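PDB 4E9X: multicopper oxidase, which probably oxidises reducing substrates at one copper centre and passes the electrons to a copper cluster where dioxygen is reduced to water. Local coordinates for residues G117-L122 with M143-E148; Q31-L36 with V170-F175; A202-G207 with Y225-L230; H208-T213 with Y237-E242. One frame throughout, in Å; residues are numbered along the deposited sequence. Where two conformers were deposited one is given.

How the interactions relate
Interactions 1 and 2 are neighbours, their centres about 7 Å apart, and together they join the two halves of the chain: W119 O meets G34 N, and M143 N meets N171 OD1, both probable hydrogen bonds. Interactions 3 and 4 form a second pair, with centres about 9 Å apart, in which M210 N meets A226 O and CE of M210 packs on M203 O. The two groups lie about 20 Å apart between the centres of interactions 1 and 3, yet M144 SD touches M203 CE. Interaction 1 holds the copper ligand M118; interaction 3 holds H204 and H206, which bind two other coppers near dioxygen; interactions 2 and 4 hold no copper ligand.

Interaction 1 of 4, residues G117-L122 with M143-E148; sequences GMWGPL and MMSTWE
W119 rests its indole against M143 and S145. The thioether end of M143 curls up beside the six-membered ring, with M143 CE 3.6 Å from W119 CE3, while lower down M143 CB comes within 3.6 Å of W119 CZ3. The two side chains thus slide past one another in opposite directions. M143 SD stands 4.9 Å from the centroid of the six-membered ring and approaches it obliquely, a Met-aromatic contact in which the polarisable sulfur lies along the hydrophobic indole. A bend in the methionine at its last torsion (chi3 75°) turns the methyl toward the backbone of strand 119-122, where M143 CE lies 3.8 Å from C of G120. P121 crosses the methionine at about a right angle, its CD 3.9 Å from M143 SD. On the far part of the indole, S145 OG sits 3.5 Å from W119 CZ2; serine is small enough to let the ring lie close, and its hydroxyl has a weak hydrogen bond to S169 OG.

Next to W119 in the chain, an inverse gamma turn centred on M118 joins W119 N to G117 O at 2.9 Å. G117 has a positive phi, which suits glycine. M118, a copper ligand, is thus followed directly by the packed W119.

Strands 119-122 and 143-147 run antiparallel at 9.3 Å, too far apart to pair: they belong to different sheets, and their side chains fill the space between. V113 of helix 109-115 and P33 also touch W119, whereas M144 points the other way, to H201 and M203 of strand 201-205.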
loop_
_atom_site.group_PDB
_atom_site.type_symbol
_atom_site.label_atom_id
_atom_site.label_comp_id
_atom_site.label_asym_id
_atom_site.label_seq_id
_atom_site.Cartn_x
_atom_site.Cartn_y
_atom_site.Cartn_z
ATOM N N GLY A 117 -19.631 -6.683 8.009
ATOM C CA GLY A 117 -20.307 -6.279 6.804
ATOM C C GLY A 117 -21.067 -4.975 6.904
ATOM O O GLY A 117 -21.945 -4.723 6.096
ATOM N N MET A 118 -20.710 -4.109 7.887
ATOM C CA MET A 118 -21.496 -2.870 8.085
ATOM C C MET A 118 -21.024 -1.750 7.192
ATOM O O MET A 118 -20.450 -0.738 7.626
ATOM C CB MET A 118 -21.369 -2.448 9.566
ATOM C CG MET A 118 -21.860 -3.588 10.502
ATOM S SD MET A 118 -22.444 -2.906 12.079
ATOM C CE MET A 118 -23.935 -2.030 11.564
ATOM N N TRP A 119 -21.350 -1.879 5.887
ATOM C CA TRP A 119 -20.911 -0.868 4.928
ATOM C C TRP A 119 -21.710 -1.032 3.647
ATOM O O TRP A 119 -22.261 -2.115 3.335
ATOM C CB TRP A 119 -19.414 -1.053 4.605
ATOM C CG TRP A 119 -18.860 -2.444 4.546
ATOM C CD1 TRP A 119 -18.179 -3.094 5.532
ATOM C CD2 TRP A 119 -18.937 -3.352 3.433
ATOM N NE1 TRP A 119 -17.827 -4.346 5.110
ATOM C CE2 TRP A 119 -18.263 -4.558 3.813
ATOM C CE3 TRP A 119 -19.488 -3.250 2.129
ATOM C CZ2 TRP A 119 -18.135 -5.679 2.962
ATOM C CZ3 TRP A 119 -19.363 -4.360 1.282
ATOM C CH2 TRP A 119 -18.700 -5.519 1.703
ATOM N N GLY A 120 -21.794 0.050 2.898
ATOM C CA GLY A 120 -22.448 0.058 1.602
ATOM C C GLY A 120 -22.046 1.308 0.849
ATOM O O GLY A 120 -21.344 2.156 1.370
ATOM N N PRO A 121 -22.433 1.370 -0.443
ATOM C CA PRO A 121 -22.010 2.462 -1.319
ATOM C C PRO A 121 -22.968 3.645 -1.365
ATOM O O PRO A 121 -24.193 3.428 -1.333
ATOM C CB PRO A 121 -21.927 1.763 -2.706
ATOM C CG PRO A 121 -23.089 0.747 -2.619
ATOM C CD PRO A 121 -23.190 0.302 -1.155
ATOM N N LEU A 122 -22.395 4.841 -1.452
ATOM C CA LEU A 122 -23.130 6.105 -1.562
ATOM C C LEU A 122 -22.615 6.827 -2.806
ATOM O O LEU A 122 -21.497 7.320 -2.777
ATOM C CB LEU A 122 -23.001 6.909 -0.261
ATOM C CG LEU A 122 -23.496 8.356 -0.332
ATOM C CD1 LEU A 122 -24.981 8.478 -0.685
ATOM C CD2 LEU A 122 -23.205 9.057 1.017
ATOM N N MET A 143 -16.651 -3.755 -3.817
ATOM C CA MET A 143 -16.262 -3.411 -2.432
ATOM C C MET A 143 -15.506 -4.590 -1.869
ATOM O O MET A 143 -16.079 -5.702 -1.708
ATOM C CB MET A 143 -17.544 -3.150 -1.611
ATOM C CG MET A 143 -18.390 -2.030 -2.239
ATOM S SD MET A 143 -19.747 -1.425 -1.181
ATOM C CE MET A 143 -18.820 -0.446 -0.003
ATOM N N MET A 144 -14.233 -4.412 -1.612
ATOM C CA MET A 144 -13.375 -5.511 -1.164
ATOM C C MET A 144 -13.288 -5.553 0.344
ATOM O O MET A 144 -13.270 -4.507 0.997
ATOM C CB MET A 144 -11.951 -5.376 -1.741
ATOM C CG MET A 144 -11.771 -6.048 -3.112
ATOM S SD MET A 144 -12.785 -5.374 -4.442
ATOM C CE MET A 144 -12.085 -3.711 -4.545
ATOM N N SER A 145 -13.252 -6.760 0.930
ATOM C CA SER A 145 -13.101 -6.927 2.368
ATOM C C SER A 145 -12.512 -8.319 2.614
ATOM O O SER A 145 -12.267 -9.126 1.716
ATOM C CB SER A 145 -14.393 -6.700 3.121
ATOM O OG SER A 145 -15.342 -7.713 2.845
ATOM N N THR A 146 -12.261 -8.504 3.910
ATOM C CA THR A 146 -11.655 -9.751 4.377
ATOM C C THR A 146 -12.453 -10.328 5.540
ATOM O O THR A 146 -13.248 -9.632 6.179
ATOM C CB THR A 146 -10.162 -9.594 4.801
ATOM O OG1 THR A 146 -10.113 -8.933 6.064
ATOM C CG2 THR A 146 -9.410 -8.779 3.754
ATOM N N TRP A 147 -12.221 -11.599 5.847
ATOM C CA TRP A 147 -13.050 -12.314 6.816
ATOM C C TRP A 147 -12.140 -13.208 7.661
ATOM O O TRP A 147 -11.187 -13.760 7.155
ATOM C CB TRP A 147 -14.100 -13.208 6.160
ATOM C CG TRP A 147 -14.931 -12.421 5.164
ATOM C CD1 TRP A 147 -14.589 -12.200 3.845
ATOM C CD2 TRP A 147 -16.157 -11.749 5.387
ATOM N NE1 TRP A 147 -15.567 -11.418 3.228
ATOM C CE2 TRP A 147 -16.532 -11.135 4.159
ATOM C CE3 TRP A 147 -16.973 -11.601 6.533
ATOM C CZ2 TRP A 147 -17.714 -10.385 4.030
ATOM C CZ3 TRP A 147 -18.136 -10.845 6.353
ATOM C CH2 TRP A 147 -18.510 -10.246 5.135
ATOM N N GLU A 148 -12.502 -13.351 8.936
ATOM C CA GLU A 148 -11.734 -14.188 9.875
ATOM C C GLU A 148 -12.597 -15.370 10.272
ATOM O O GLU A 148 -13.535 -15.206 11.061
ATOM C CB GLU A 148 -11.400 -13.366 11.125
ATOM C CG GLU A 148 -10.525 -12.170 10.746
ATOM C CD GLU A 148 -10.477 -11.079 11.774
ATOM O OE1 GLU A 148 -11.073 -11.318 12.851
ATOM O OE2 GLU A 148 -9.903 -10.000 11.588
#

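Interaction 2 of 4, residues Q31-L36 with V170-F175; sequences QVPGPL and VNAKSF
P33 and V32 pack on N171 and A172 where two loops meet in the buried seam between the two cupredoxin-like halves of the chain. One loop leads into strand 36-40; the other is a type I' beta turn, V170 to K173, that closes the end of strand 167-170. Its two central residues take positive phi values, a shape that asparagine adopts readily. The proline ring, which follows a cis peptide bond, crosses the N171 side chain at about a right angle, with P33 CG 3.8 Å from N171 CB and P33 CD 3.6 Å from N171 O. Beside it, V32 CG1 lies 3.8 Å from A172 CB, a short methyl that lets the turn come close to the branched valine. V32 turns CG1 anti to its amide nitrogen (chi1 -177°), which brings that methyl to the alanine.

With a glycine in place of P33, the ring atoms that lie on N171 would be missing, which would probably open a gap between the loops and weaken the preference for the cis peptide.

Both ends of the N171 amide are engaged: OD1 accepts from M143 N and ND2 donates to I141 O, both in strand 138-147, while F295 O is a further acceptor of ND2. W119 also touches V32 and P33. A water accepts from K173 NZ at 2.7 Å and lies within bonding distance of V32 O (3.0 Å) and N171 O (2.8 Å). Q31 accepts from H310 N at OE1 and folds back, its NE2 donating to P33 O at 2.9 Å.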
loop_
_atom_site.group_PDB
_atom_site.type_symbol
_atom_site.label_atom_id
_atom_site.label_comp_id
_atom_site.label_asym_id
_atom_site.label_seq_id
_atom_site.Cartn_x
_atom_site.Cartn_y
_atom_site.Cartn_z
ATOM N N GLN A 31 -28.528 -7.025 4.434
ATOM C CA GLN A 31 -27.735 -7.481 3.287
ATOM C C GLN A 31 -26.303 -6.927 3.436
ATOM O O GLN A 31 -26.102 -5.900 4.105
ATOM C CB GLN A 31 -28.340 -7.004 1.966
ATOM C CG GLN A 31 -28.599 -5.475 1.891
ATOM C CD GLN A 31 -29.008 -5.103 0.471
ATOM O OE1 GLN A 31 -30.176 -5.287 0.091
ATOM N NE2 GLN A 31 -28.069 -4.583 -0.300
ATOM N N VAL A 32 -25.352 -7.600 2.765
ATOM C CA VAL A 32 -23.968 -7.161 2.690
ATOM C C VAL A 32 -23.522 -7.343 1.231
ATOM O O VAL A 32 -23.642 -8.497 0.774
ATOM C CB VAL A 32 -23.004 -7.892 3.594
ATOM C CG1 VAL A 32 -21.617 -7.263 3.462
ATOM C CG2 VAL A 32 -23.496 -7.818 5.074
ATOM N N PRO A 33 -23.058 -6.349 0.478
ATOM C CA PRO A 33 -23.013 -4.929 0.824
ATOM C C PRO A 33 -24.409 -4.375 1.189
ATOM O O PRO A 33 -25.452 -4.954 0.821
ATOM C CB PRO A 33 -22.632 -4.301 -0.512
ATOM C CG PRO A 33 -21.892 -5.363 -1.299
ATOM C CD PRO A 33 -22.551 -6.650 -0.883
ATOM N N GLY A 34 -24.401 -3.317 1.969
ATOM C CA GLY A 34 -25.627 -2.611 2.295
ATOM C C GLY A 34 -26.251 -2.050 1.012
ATOM O O GLY A 34 -25.673 -2.053 -0.091
ATOM N N PRO A 35 -27.480 -1.525 1.146
ATOM C CA PRO A 35 -28.197 -0.921 0.004
ATOM C C PRO A 35 -27.397 0.184 -0.667
ATOM O O PRO A 35 -26.647 0.956 -0.055
ATOM C CB PRO A 35 -29.470 -0.357 0.639
ATOM C CG PRO A 35 -29.635 -1.222 1.850
ATOM C CD PRO A 35 -28.249 -1.442 2.420
ATOM N N LEU A 36 -27.554 0.234 -1.993
ATOM C CA LEU A 36 -27.003 1.340 -2.735
ATOM C C LEU A 36 -27.834 2.598 -2.481
ATOM O O LEU A 36 -29.069 2.591 -2.640
ATOM C CB LEU A 36 -27.083 1.033 -4.250
ATOM C CG LEU A 36 -26.842 2.217 -5.210
ATOM C CD1 LEU A 36 -25.404 2.748 -5.138
ATOM C CD2 LEU A 36 -27.135 1.743 -6.652
ATOM N N VAL A 170 -15.024 -9.883 -2.964
ATOM C CA VAL A 170 -15.597 -8.686 -3.545
ATOM C C VAL A 170 -17.102 -8.782 -3.333
ATOM O O VAL A 170 -17.713 -9.830 -3.601
ATOM C CB VAL A 170 -15.206 -8.518 -5.039
ATOM C CG1 VAL A 170 -15.517 -9.748 -5.879
ATOM C CG2 VAL A 170 -15.917 -7.263 -5.634
ATOM N N ASN A 171 -17.715 -7.719 -2.848
ATOM C CA ASN A 171 -19.165 -7.654 -2.557
ATOM C C ASN A 171 -19.591 -8.854 -1.736
ATOM O O ASN A 171 -20.638 -9.460 -1.999
ATOM C CB ASN A 171 -19.978 -7.503 -3.841
ATOM C CG ASN A 171 -19.654 -6.165 -4.500
ATOM O OD1 ASN A 171 -18.986 -5.339 -3.898
ATOM N ND2 ASN A 171 -20.080 -5.962 -5.755
ATOM N N ALA A 172 -18.760 -9.183 -0.741
ATOM C CA ALA A 172 -19.041 -10.218 0.277
ATOM C C ALA A 172 -19.140 -11.640 -0.275
ATOM O O ALA A 172 -19.650 -12.512 0.434
ATOM C CB ALA A 172 -20.271 -9.872 1.115
ATOM N N LYS A 173 -18.593 -11.920 -1.459
ATOM C CA LYS A 173 -18.462 -13.311 -1.898
ATOM C C LYS A 173 -17.022 -13.566 -2.329
ATOM O O LYS A 173 -16.315 -12.717 -2.856
ATOM C CB LYS A 173 -19.480 -13.637 -3.010
ATOM C CG LYS A 173 -20.890 -13.120 -2.682
ATOM C CD LYS A 173 -22.056 -13.828 -3.345
ATOM C CE LYS A 173 -23.348 -13.009 -3.226
ATOM N NZ LYS A 173 -23.922 -13.135 -1.852
ATOM N N SER A 174 -16.630 -14.816 -2.081
ATOM C CA SER A 174 -15.342 -15.379 -2.474
ATOM C C SER A 174 -15.532 -16.320 -3.674
ATOM O O SER A 174 -16.448 -17.167 -3.645
ATOM C CB SER A 174 -14.800 -16.125 -1.250
ATOM O OG SER A 174 -13.611 -16.886 -1.544
ATOM N N PHE A 175 -14.708 -16.178 -4.706
ATOM C CA PHE A 175 -14.755 -17.052 -5.854
ATOM C C PHE A 175 -14.765 -18.508 -5.400
ATOM O O PHE A 175 -13.950 -18.869 -4.539
ATOM C CB PHE A 175 -13.502 -16.768 -6.710
ATOM C CG PHE A 175 -13.503 -17.625 -7.984
ATOM C CD1 PHE A 175 -14.109 -17.154 -9.143
ATOM C CD2 PHE A 175 -12.911 -18.871 -8.002
ATOM C CE1 PHE A 175 -14.146 -17.951 -10.294
ATOM C CE2 PHE A 175 -12.962 -19.657 -9.136
ATOM C CZ PHE A 175 -13.582 -19.216 -10.292
HETATM O O HOH W 1 -22.981 -10.703 -1.159
#

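Interaction 3 of 4, residues A202-G207 with Y225-L230; sequences AMHSHG and YADTVL. With CU (copper (II) ion), chain G; CU (copper (II) ion), chain F.
H204 extends its ring with CG anti to the amide nitrogen (chi1 171°), so that ND1 faces D227 and NE2 points to copper, while T228 sets OG1 beside its own nitrogen (chi1 -59°), near the histidine. This is an edge, within this chain, of a cupredoxin-like sheet: strand 228-231 pairs antiparallel with 201-205, M203 and V229 forming the hydrogen-bonded pair, tied in both directions. The two histidines follow the His-X-His pattern of multicopper oxidases. H204 ND1 donates to D227 O at 2.8 Å, close to the ring plane but well above the carbonyl plane. That oxygen also accepts from S205 N, a longer bond of 3.3 Å, so one carbonyl holds both ring and backbone, fixing the imidazole's rotation.

T228 OG1 donates to D227 OD1 at 2.9 Å, steadying a carboxylate that also reaches R236 and H62 of the second subunit. A202 CB touches T228 CG2. The coppers sit at the subunit interface: H60 of the second subunit shares one with H204, while H252 of the same chain and H106 of the second subunit bind the other with H206. H204 NE2 binds its copper at 1.8 Å, and H206 NE2 the other at 1.9 Å.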
loop_
_atom_site.group_PDB
_atom_site.type_symbol
_atom_site.label_atom_id
_atom_site.label_comp_id
_atom_site.label_asym_id
_atom_site.label_seq_id
_atom_site.Cartn_x
_atom_site.Cartn_y
_atom_site.Cartn_z
ATOM N N ALA A 202 -4.846 -5.542 -4.585
ATOM C CA ALA A 202 -4.159 -5.051 -5.786
ATOM C C ALA A 202 -4.979 -5.515 -6.988
ATOM O O ALA A 202 -4.855 -6.617 -7.468
ATOM C CB ALA A 202 -2.732 -5.578 -5.801
ATOM N N MET A 203 -5.919 -4.711 -7.445
ATOM C CA MET A 203 -6.932 -5.187 -8.412
ATOM C C MET A 203 -6.364 -5.113 -9.831
ATOM O O MET A 203 -6.017 -4.030 -10.327
ATOM C CB MET A 203 -8.175 -4.299 -8.281
ATOM C CG MET A 203 -8.777 -4.358 -6.866
ATOM S SD MET A 203 -9.150 -6.019 -6.243
ATOM C CE MET A 203 -10.378 -6.643 -7.403
ATOM N N HIS A 204 -6.277 -6.268 -10.459
ATOM C CA HIS A 204 -5.655 -6.405 -11.793
ATOM C C HIS A 204 -6.668 -6.908 -12.830
ATOM O O HIS A 204 -7.266 -7.987 -12.623
ATOM C CB HIS A 204 -4.518 -7.392 -11.690
ATOM C CG HIS A 204 -3.913 -7.807 -12.985
ATOM N ND1 HIS A 204 -3.521 -6.901 -13.991
ATOM C CD2 HIS A 204 -3.630 -9.030 -13.478
ATOM C CE1 HIS A 204 -3.028 -7.624 -15.040
ATOM N NE2 HIS A 204 -3.094 -8.913 -14.729
ATOM N N SER A 205 -6.783 -6.166 -13.913
ATOM C CA SER A 205 -7.657 -6.580 -15.022
ATOM C C SER A 205 -6.828 -7.254 -16.115
ATOM O O SER A 205 -6.005 -6.607 -16.768
ATOM C CB SER A 205 -8.381 -5.397 -15.617
ATOM O OG SER A 205 -7.489 -4.331 -15.943
ATOM N N HIS A 206 -7.061 -8.534 -16.404
ATOM C CA HIS A 206 -6.439 -9.124 -17.591
ATOM C C HIS A 206 -7.091 -8.505 -18.850
ATOM O O HIS A 206 -8.251 -8.077 -18.829
ATOM C CB HIS A 206 -6.637 -10.640 -17.622
ATOM C CG HIS A 206 -5.876 -11.410 -16.573
ATOM N ND1 HIS A 206 -5.340 -12.654 -16.897
ATOM C CD2 HIS A 206 -5.526 -11.188 -15.313
ATOM C CE1 HIS A 206 -4.722 -13.165 -15.787
ATOM N NE2 HIS A 206 -4.818 -12.249 -14.815
ATOM N N GLY A 207 -6.298 -8.508 -19.913
ATOM C CA GLY A 207 -6.836 -8.163 -21.237
ATOM C C GLY A 207 -7.005 -6.703 -21.513
ATOM O O GLY A 207 -7.402 -6.323 -22.645
ATOM N N TYR A 225 -3.075 5.534 -16.705
ATOM C CA TYR A 225 -3.366 4.126 -16.937
ATOM C C TYR A 225 -2.661 3.215 -15.955
ATOM O O TYR A 225 -1.540 3.489 -15.488
ATOM C CB TYR A 225 -2.923 3.759 -18.355
ATOM C CG TYR A 225 -3.822 4.312 -19.445
ATOM C CD1 TYR A 225 -5.088 3.737 -19.668
ATOM C CD2 TYR A 225 -3.364 5.376 -20.204
ATOM C CE1 TYR A 225 -5.915 4.227 -20.665
ATOM C CE2 TYR A 225 -4.197 5.863 -21.211
ATOM C CZ TYR A 225 -5.453 5.305 -21.437
ATOM O OH TYR A 225 -6.227 5.862 -22.463
ATOM N N ALA A 226 -3.293 2.104 -15.655
ATOM C CA ALA A 226 -2.778 1.065 -14.783
ATOM C C ALA A 226 -3.344 -0.270 -15.212
ATOM O O ALA A 226 -4.491 -0.289 -15.692
ATOM C CB ALA A 226 -3.193 1.338 -13.339
ATOM N N ASP A 227 -2.587 -1.334 -15.012
ATOM C CA ASP A 227 -3.224 -2.659 -15.089
ATOM C C ASP A 227 -3.443 -3.244 -13.696
ATOM O O ASP A 227 -4.193 -4.229 -13.585
ATOM C CB ASP A 227 -2.413 -3.578 -16.020
ATOM C CG ASP A 227 -1.035 -3.965 -15.538
ATOM O OD1 ASP A 227 -0.821 -4.320 -14.355
ATOM O OD2 ASP A 227 -0.119 -3.953 -16.376
ATOM N N THR A 228 -2.891 -2.623 -12.642
ATOM C CA THR A 228 -3.068 -3.104 -11.262
ATOM C C THR A 228 -3.247 -1.874 -10.378
ATOM O O THR A 228 -2.400 -0.983 -10.339
ATOM C CB THR A 228 -1.829 -3.905 -10.817
ATOM O OG1 THR A 228 -1.638 -5.028 -11.700
ATOM C CG2 THR A 228 -1.980 -4.478 -9.386
ATOM N N VAL A 229 -4.390 -1.801 -9.670
ATOM C CA VAL A 229 -4.680 -0.641 -8.850
ATOM C C VAL A 229 -4.741 -1.075 -7.397
ATOM O O VAL A 229 -5.575 -1.930 -7.019
ATOM C CB VAL A 229 -6.057 -0.052 -9.253
ATOM C CG1 VAL A 229 -6.472 1.052 -8.296
ATOM C CG2 VAL A 229 -6.029 0.493 -10.699
ATOM N N LEU A 230 -3.890 -0.501 -6.559
ATOM C CA LEU A 230 -3.840 -0.843 -5.137
ATOM C C LEU A 230 -4.916 -0.059 -4.388
ATOM O O LEU A 230 -4.957 1.171 -4.470
ATOM C CB LEU A 230 -2.477 -0.473 -4.548
ATOM C CG LEU A 230 -2.236 -0.948 -3.116
ATOM C CD1 LEU A 230 -2.206 -2.483 -3.123
ATOM C CD2 LEU A 230 -0.936 -0.350 -2.551
HETATM CU CU CU G . -2.447 -10.338 -15.656
HETATM CU CU CU F . -4.211 -12.878 -13.089
#

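Interaction 4 of 4, residues H208-T213 with Y237-E242; sequences HDMLVT and YDVIIE
I241 wedges its two branches between H208 and M210. Its CG2 presses on the imidazole, 3.6 Å from H208 CD2 and crossing that side chain at about a right angle; its CG1 lies alongside the methionine, 3.7 Å from M210 CG, the two pointing the same way. With CG1 beside the amide nitrogen and CG2 anti to it (chi1 -71°), one isoleucine serves both neighbours. Cutting I241 back to alanine would probably leave H208 CD2 without its methyl neighbour and open a gap beside M210. V239 fills the next hollow, its CB 3.8 Å from M210 CB and its CG1 3.9 Å from V212 CG2.

The frame is an antiparallel pair in the cupredoxin-like sandwich, its strands twisted to 145°. L211 and I240 are the hydrogen-bonded pair, L211 N meeting I240 O almost straight (175°), and V212 with V239 the non-hydrogen-bonded one. V229, from the facing sheet, packs on M210, V212 and Y237.

V212 sets its other methyl, CG1, at the edge of the Y237 ring, 4.0 Å from CD1. T213 CG2 meets I240 CG1 at 4.0 Å. Where the strands part, a water bridges them, donating to D209 O at 2.8 Å and accepting from E242 N.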
loop_
_atom_site.group_PDB
_atom_site.type_symbol
_atom_site.label_atom_id
_atom_site.label_comp_id
_atom_site.label_asym_id
_atom_site.label_seq_id
_atom_site.Cartn_x
_atom_site.Cartn_y
_atom_site.Cartn_z
ATOM N N HIS A 208 -6.829 -5.829 -20.499
ATOM C CA HIS A 208 -7.219 -4.418 -20.584
ATOM C C HIS A 208 -6.371 -3.612 -19.626
ATOM O O HIS A 208 -5.988 -4.050 -18.562
ATOM C CB HIS A 208 -8.675 -4.224 -20.078
ATOM C CG HIS A 208 -9.705 -5.078 -20.786
ATOM N ND1 HIS A 208 -9.835 -6.427 -20.498
ATOM C CD2 HIS A 208 -10.606 -4.795 -21.781
ATOM C CE1 HIS A 208 -10.770 -6.924 -21.306
ATOM N NE2 HIS A 208 -11.255 -5.958 -22.065
ATOM N N ASP A 209 -6.100 -2.357 -20.018
ATOM C CA ASP A 209 -5.676 -1.356 -19.042
ATOM C C ASP A 209 -6.899 -0.611 -18.507
ATOM O O ASP A 209 -7.930 -0.519 -19.153
ATOM C CB ASP A 209 -4.706 -0.385 -19.734
ATOM C CG ASP A 209 -3.399 -1.085 -20.027
ATOM O OD1 ASP A 209 -2.849 -1.727 -19.087
ATOM O OD2 ASP A 209 -2.932 -1.001 -21.161
ATOM N N MET A 210 -6.723 -0.093 -17.298
ATOM C CA MET A 210 -7.705 0.740 -16.658
ATOM C C MET A 210 -7.209 2.191 -16.682
ATOM O O MET A 210 -6.049 2.491 -16.370
ATOM C CB MET A 210 -7.849 0.354 -15.182
ATOM C CG MET A 210 -8.533 -1.021 -15.040
ATOM S SD MET A 210 -8.491 -1.641 -13.336
ATOM C CE MET A 210 -6.819 -2.282 -13.212
ATOM N N LEU A 211 -8.066 3.127 -17.030
ATOM C CA LEU A 211 -7.756 4.543 -16.900
ATOM C C LEU A 211 -8.276 4.997 -15.539
ATOM O O LEU A 211 -9.497 5.012 -15.338
ATOM C CB LEU A 211 -8.422 5.358 -18.011
ATOM C CG LEU A 211 -8.113 6.862 -17.920
ATOM C CD1 LEU A 211 -6.614 7.144 -18.107
ATOM C CD2 LEU A 211 -8.931 7.638 -18.950
ATOM N N VAL A 212 -7.368 5.311 -14.627
ATOM C CA VAL A 212 -7.742 5.778 -13.275
ATOM C C VAL A 212 -8.144 7.250 -13.390
ATOM O O VAL A 212 -7.318 8.115 -13.710
ATOM C CB VAL A 212 -6.575 5.583 -12.305
ATOM C CG1 VAL A 212 -7.051 6.044 -10.923
ATOM C CG2 VAL A 212 -6.066 4.134 -12.281
ATOM N N THR A 213 -9.437 7.529 -13.145
ATOM C CA THR A 213 -9.946 8.880 -13.324
ATOM C C THR A 213 -10.289 9.600 -12.036
ATOM O O THR A 213 -10.373 10.814 -12.059
ATOM C CB THR A 213 -11.251 8.809 -14.181
ATOM O OG1 THR A 213 -12.209 7.968 -13.547
ATOM C CG2 THR A 213 -10.987 8.194 -15.565
ATOM N N TYR A 237 -11.202 4.177 -5.753
ATOM C CA TYR A 237 -10.668 4.551 -7.053
ATOM C C TYR A 237 -11.741 4.296 -8.105
ATOM O O TYR A 237 -12.361 3.221 -8.057
ATOM C CB TYR A 237 -9.414 3.725 -7.422
ATOM C CG TYR A 237 -8.253 4.168 -6.553
ATOM C CD1 TYR A 237 -7.407 5.209 -6.992
ATOM C CD2 TYR A 237 -7.991 3.574 -5.304
ATOM C CE1 TYR A 237 -6.324 5.640 -6.201
ATOM C CE2 TYR A 237 -6.929 3.996 -4.527
ATOM C CZ TYR A 237 -6.111 5.031 -4.978
ATOM O OH TYR A 237 -5.042 5.464 -4.188
ATOM N N ASP A 238 -11.943 5.229 -9.048
ATOM C CA ASP A 238 -12.789 4.955 -10.188
ATOM C C ASP A 238 -11.898 4.828 -11.395
ATOM O O ASP A 238 -10.976 5.626 -11.581
ATOM C CB ASP A 238 -13.787 6.072 -10.487
ATOM C CG ASP A 238 -14.804 6.480 -9.439
ATOM O OD1 ASP A 238 -14.720 6.055 -8.269
ATOM O OD2 ASP A 238 -15.724 7.215 -9.833
ATOM N N VAL A 239 -12.209 3.829 -12.232
ATOM C CA VAL A 239 -11.452 3.631 -13.459
ATOM C C VAL A 239 -12.462 3.458 -14.609
ATOM O O VAL A 239 -13.657 3.231 -14.405
ATOM C CB VAL A 239 -10.549 2.383 -13.388
ATOM C CG1 VAL A 239 -9.619 2.474 -12.153
ATOM C CG2 VAL A 239 -11.365 1.076 -13.380
ATOM N N ILE A 240 -11.941 3.585 -15.828
ATOM C CA ILE A 240 -12.666 3.259 -17.063
ATOM C C ILE A 240 -11.914 2.145 -17.772
ATOM O O ILE A 240 -10.690 2.227 -17.967
ATOM C CB ILE A 240 -12.735 4.508 -17.992
ATOM C CG1 ILE A 240 -13.514 5.669 -17.342
ATOM C CG2 ILE A 240 -13.323 4.124 -19.336
ATOM C CD1 ILE A 240 -14.996 5.337 -17.189
ATOM N N ILE A 241 -12.669 1.130 -18.193
ATOM C CA ILE A 241 -12.164 0.123 -19.125
ATOM C C ILE A 241 -12.942 0.264 -20.424
ATOM O O ILE A 241 -14.176 0.248 -20.412
ATOM C CB ILE A 241 -12.291 -1.309 -18.574
ATOM C CG1 ILE A 241 -11.284 -1.504 -17.425
ATOM C CG2 ILE A 241 -12.093 -2.325 -19.705
ATOM C CD1 ILE A 241 -11.361 -2.857 -16.745
ATOM N N GLU A 242 -12.229 0.393 -21.540
ATOM C CA GLU A 242 -12.821 0.276 -22.876
ATOM C C GLU A 242 -12.944 -1.192 -23.202
ATOM O O GLU A 242 -11.899 -1.859 -23.325
ATOM C CB GLU A 242 -11.964 1.005 -23.948
ATOM C CG GLU A 242 -11.643 2.465 -23.621
ATOM C CD GLU A 242 -12.782 3.423 -23.934
ATOM O OE1 GLU A 242 -13.709 3.081 -24.708
ATOM O OE2 GLU A 242 -12.719 4.548 -23.410
HETATM O O HOH W 2 -9.320 0.444 -21.371
HETATM O O HOH W 3 -14.384 6.312 -13.991
#